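Local coordinates for chemotaxis protein CheX (Desulfovibrio desulfuricans subsp. desulfuricans str. G20, PDB 3HM4) that probably works as a CheY-P phosphatase of the CheC-like clan, helping to end the phospho-signal in bacterial chemotaxis, at residues Pro12-Met24 against Val95-Leu107. Sequence-based numbering, arbitrary orientation.
Sequences PFVTATTNVLSTM and VTNMISGQARAAL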
# COMPACT_ATOMS: atom_id res chain seq x y z
N PRO A 12 -13.59 -0.90 15.55
CA PRO A 12 -12.19 -1.07 15.96
C PRO A 12 -11.19 -0.24 15.15
O PRO A 12 -10.19 0.26 15.70
CB PRO A 12 -11.95 -2.59 15.84
CG PRO A 12 -13.04 -3.08 15.05
CD PRO A 12 -14.22 -2.21 15.34
N PHE A 13 -11.49 -0.05 13.85
CA PHE A 13 -10.63 0.76 13.00
C PHE A 13 -10.77 2.25 13.33
O PHE A 13 -9.76 2.97 13.41
CB PHE A 13 -10.97 0.54 11.52
CG PHE A 13 -10.81 -0.88 11.06
CD1 PHE A 13 -9.57 -1.35 10.66
CD2 PHE A 13 -11.88 -1.75 11.07
CE1 PHE A 13 -9.42 -2.65 10.24
CE2 PHE A 13 -11.74 -3.05 10.64
CZ PHE A 13 -10.50 -3.51 10.24
N VAL A 14 -12.00 2.68 13.57
CA VAL A 14 -12.29 4.09 13.88
C VAL A 14 -11.69 4.46 15.25
O VAL A 14 -10.99 5.48 15.37
CB VAL A 14 -13.80 4.39 13.84
CG1 VAL A 14 -14.10 5.84 14.28
CG2 VAL A 14 -14.36 4.14 12.43
N THR A 15 -11.94 3.64 16.27
CA THR A 15 -11.39 3.91 17.60
C THR A 15 -9.87 3.94 17.59
O THR A 15 -9.27 4.82 18.19
CB THR A 15 -11.90 2.88 18.62
OG1 THR A 15 -13.33 3.01 18.73
CG2 THR A 15 -11.26 3.06 20.00
N ALA A 16 -9.25 2.97 16.91
CA ALA A 16 -7.79 2.97 16.84
C ALA A 16 -7.25 4.26 16.19
O ALA A 16 -6.28 4.85 16.63
CB ALA A 16 -7.28 1.74 16.07
N THR A 17 -7.89 4.65 15.08
CA THR A 17 -7.49 5.86 14.34
C THR A 17 -7.64 7.12 15.22
O THR A 17 -6.71 7.93 15.31
CB THR A 17 -8.27 5.99 13.04
OG1 THR A 17 -7.96 4.85 12.23
CG2 THR A 17 -7.84 7.23 12.28
N THR A 18 -8.79 7.22 15.86
CA THR A 18 -9.03 8.36 16.74
C THR A 18 -8.01 8.42 17.86
O THR A 18 -7.39 9.48 18.10
CB THR A 18 -10.49 8.32 17.30
OG1 THR A 18 -11.44 8.26 16.22
CG2 THR A 18 -10.76 9.51 18.25
N ASN A 19 -7.79 7.27 18.51
CA ASN A 19 -6.85 7.24 19.63
C ASN A 19 -5.43 7.56 19.20
O ASN A 19 -4.75 8.33 19.86
CB ASN A 19 -6.91 5.91 20.37
CG ASN A 19 -8.22 5.69 21.12
OD1 ASN A 19 -9.02 6.62 21.30
ND2 ASN A 19 -8.46 4.46 21.54
N VAL A 20 -4.96 6.97 18.10
CA VAL A 20 -3.60 7.21 17.65
C VAL A 20 -3.38 8.68 17.26
O VAL A 20 -2.40 9.29 17.69
CB VAL A 20 -3.19 6.27 16.48
CG1 VAL A 20 -1.86 6.65 15.93
CG2 VAL A 20 -3.15 4.84 17.01
N LEU A 21 -4.28 9.23 16.44
CA LEU A 21 -4.15 10.64 16.01
C LEU A 21 -4.24 11.62 17.19
O LEU A 21 -3.52 12.64 17.19
CB LEU A 21 -5.08 11.01 14.85
CG LEU A 21 -4.58 10.67 13.43
CD1 LEU A 21 -3.21 11.37 13.14
CD2 LEU A 21 -4.50 9.20 13.24
N SER A 22 -5.12 11.33 18.13
CA SER A 22 -5.29 12.15 19.36
C SER A 22 -3.97 12.16 20.13
O SER A 22 -3.38 13.22 20.41
CB SER A 22 -6.38 11.57 20.27
OG SER A 22 -7.68 11.72 19.72
N THR A 23 -3.49 10.96 20.44
CA THR A 23 -2.28 10.81 21.26
C THR A 23 -1.04 11.35 20.63
O THR A 23 -0.31 12.14 21.25
CB THR A 23 -2.01 9.34 21.58
OG1 THR A 23 -3.13 8.83 22.29
CG2 THR A 23 -0.74 9.17 22.39
N MSE A 24 -0.77 10.95 19.38
CA MSE A 24 0.45 11.35 18.71
C MSE A 24 0.51 12.78 18.20
O MSE A 24 1.59 13.37 18.19
CB MSE A 24 0.73 10.38 17.53
CG MSE A 24 0.92 8.94 17.98
SE MSE A 24 2.27 8.62 19.30
CE MSE A 24 3.90 9.15 18.39
N VAL A 95 2.37 6.33 12.77
CA VAL A 95 0.92 6.42 12.97
C VAL A 95 0.23 5.17 12.39
O VAL A 95 -0.64 4.58 13.01
CB VAL A 95 0.33 7.71 12.31
CG1 VAL A 95 -1.21 7.65 12.14
CG2 VAL A 95 0.79 8.92 13.16
N THR A 96 0.65 4.79 11.18
CA THR A 96 0.01 3.65 10.51
C THR A 96 0.29 2.31 11.18
O THR A 96 -0.62 1.49 11.33
CB THR A 96 0.38 3.65 9.03
OG1 THR A 96 0.07 4.93 8.45
CG2 THR A 96 -0.34 2.55 8.25
N ASN A 97 1.54 2.14 11.63
CA ASN A 97 1.89 0.94 12.42
C ASN A 97 1.05 0.88 13.69
O ASN A 97 0.59 -0.18 14.08
CB ASN A 97 3.39 0.91 12.77
CG ASN A 97 4.21 0.12 11.77
OD1 ASN A 97 3.79 -0.96 11.35
ND2 ASN A 97 5.38 0.61 11.43
N MSE A 98 0.85 2.03 14.35
CA MSE A 98 0.07 2.08 15.57
C MSE A 98 -1.41 1.83 15.34
O MSE A 98 -2.04 1.10 16.12
CB MSE A 98 0.27 3.40 16.31
CG MSE A 98 1.67 3.58 16.87
SE MSE A 98 1.90 5.35 17.60
CE MSE A 98 0.65 5.23 19.03
N ILE A 99 -1.98 2.37 14.25
CA ILE A 99 -3.36 2.10 13.92
C ILE A 99 -3.53 0.58 13.64
O ILE A 99 -4.45 -0.03 14.15
CB ILE A 99 -3.88 2.92 12.71
CG1 ILE A 99 -4.00 4.40 13.14
CG2 ILE A 99 -5.23 2.39 12.17
CD1 ILE A 99 -4.27 5.34 11.97
N SER A 100 -2.62 0.01 12.85
CA SER A 100 -2.68 -1.41 12.59
C SER A 100 -2.63 -2.23 13.91
O SER A 100 -3.46 -3.13 14.13
CB SER A 100 -1.54 -1.82 11.68
OG SER A 100 -1.51 -3.23 11.53
N GLY A 101 -1.68 -1.91 14.77
CA GLY A 101 -1.53 -2.66 16.03
C GLY A 101 -2.76 -2.55 16.92
O GLY A 101 -3.27 -3.56 17.43
N GLN A 102 -3.28 -1.33 17.04
CA GLN A 102 -4.46 -1.10 17.90
C GLN A 102 -5.75 -1.67 17.34
O GLN A 102 -6.53 -2.24 18.07
CB GLN A 102 -4.58 0.37 18.25
CG GLN A 102 -3.40 0.80 19.10
CD GLN A 102 -3.45 2.24 19.57
OE1 GLN A 102 -4.52 2.80 19.74
NE2 GLN A 102 -2.29 2.81 19.80
N ALA A 103 -5.96 -1.55 16.04
CA ALA A 103 -7.17 -2.08 15.40
C ALA A 103 -7.14 -3.60 15.51
O ALA A 103 -8.17 -4.22 15.83
CB ALA A 103 -7.26 -1.63 13.94
N ARG A 104 -5.98 -4.20 15.24
CA ARG A 104 -5.88 -5.67 15.33
C ARG A 104 -6.00 -6.18 16.77
O ARG A 104 -6.61 -7.22 16.99
CB ARG A 104 -4.62 -6.18 14.64
CG ARG A 104 -4.68 -5.96 13.14
CD ARG A 104 -3.48 -6.47 12.38
NE ARG A 104 -2.25 -5.77 12.76
CZ ARG A 104 -1.30 -6.20 13.58
NH1 ARG A 104 -1.34 -7.42 14.09
NH2 ARG A 104 -0.25 -5.41 13.83
N ALA A 105 -5.50 -5.41 17.75
CA ALA A 105 -5.69 -5.79 19.16
C ALA A 105 -7.19 -5.79 19.48
O ALA A 105 -7.70 -6.73 20.10
CB ALA A 105 -4.93 -4.87 20.10
N ALA A 106 -7.92 -4.77 19.02
CA ALA A 106 -9.39 -4.68 19.22
C ALA A 106 -10.15 -5.83 18.54
O ALA A 106 -11.07 -6.42 19.10
CB ALA A 106 -9.95 -3.33 18.79
N LEU A 107 -9.74 -6.14 17.31
CA LEU A 107 -10.32 -7.26 16.59
C LEU A 107 -10.04 -8.59 17.31
O LEU A 107 -10.93 -9.44 17.37
CB LEU A 107 -9.83 -7.26 15.13
CG LEU A 107 -10.43 -6.16 14.25
CD1 LEU A 107 -9.52 -5.95 13.03
CD2 LEU A 107 -11.87 -6.46 13.84
O HOH W 1 -7.25 1.83 20.27
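Phe-13 O takes two hydrogen bonds from Thr-17, whose OG1 also faces Ile-99 of the other helix: Thr-17 N and OG1 reach this carbonyl from opposite faces of its plane, OG1 at 2.9 Å from Phe-13 O and tilted 30° from that plane. This bond holds the Thr-17 hydroxyl where its oxygen also packs against CG2 and CD1 of Ile-99. Ile-99 is a knob among Ala-16, Thr-17, Val-20 and Leu-21. The reverse knob is Val-20, set among Val-95, Met-98, Ile-99 and Gln-102. With CG1 anti to the backbone N (chi1 173°), Val-20 turns CG1 to the Val-95 carbonyl and Met-98 CB, while CG2 lies 3.6 Å from Gln-102 NE2. Gln-102, extended beyond CG, passes obliquely by Val-20 CG2, and in one conformer of Asn-19 a water joins Gln-102 OE1 to Asn-19 ND2.

Small residues bring the backbones close where Ala-16 CB sits 3.5 Å from Ala-103 N. Beyond them, Pro-12 CB meets Ala-106 CB at 3.6 Å, and Leu-107 forks, CD2 to Pro-12 CG and CD1 to Phe-13 CZ. At the other end the selenium atoms of selenomethionines Met-24 and Met-98 meet at 3.7 Å.

The axes pass 8.2 Å apart, running roughly antiparallel at 139°. Both helices lie on the six-stranded antiparallel sheet, consistent with the alpha/beta fold of CheC-like proteins: Thr-17 and Leu-21 rest on strand 149-155, where Phe-13 stacks with Phe-153, while Thr-96, Ser-100 and Arg-104 touch strand 47-53. Helix 66-77 packs against the selenomethionine end, Met-76 touching Met-24 and Val-95.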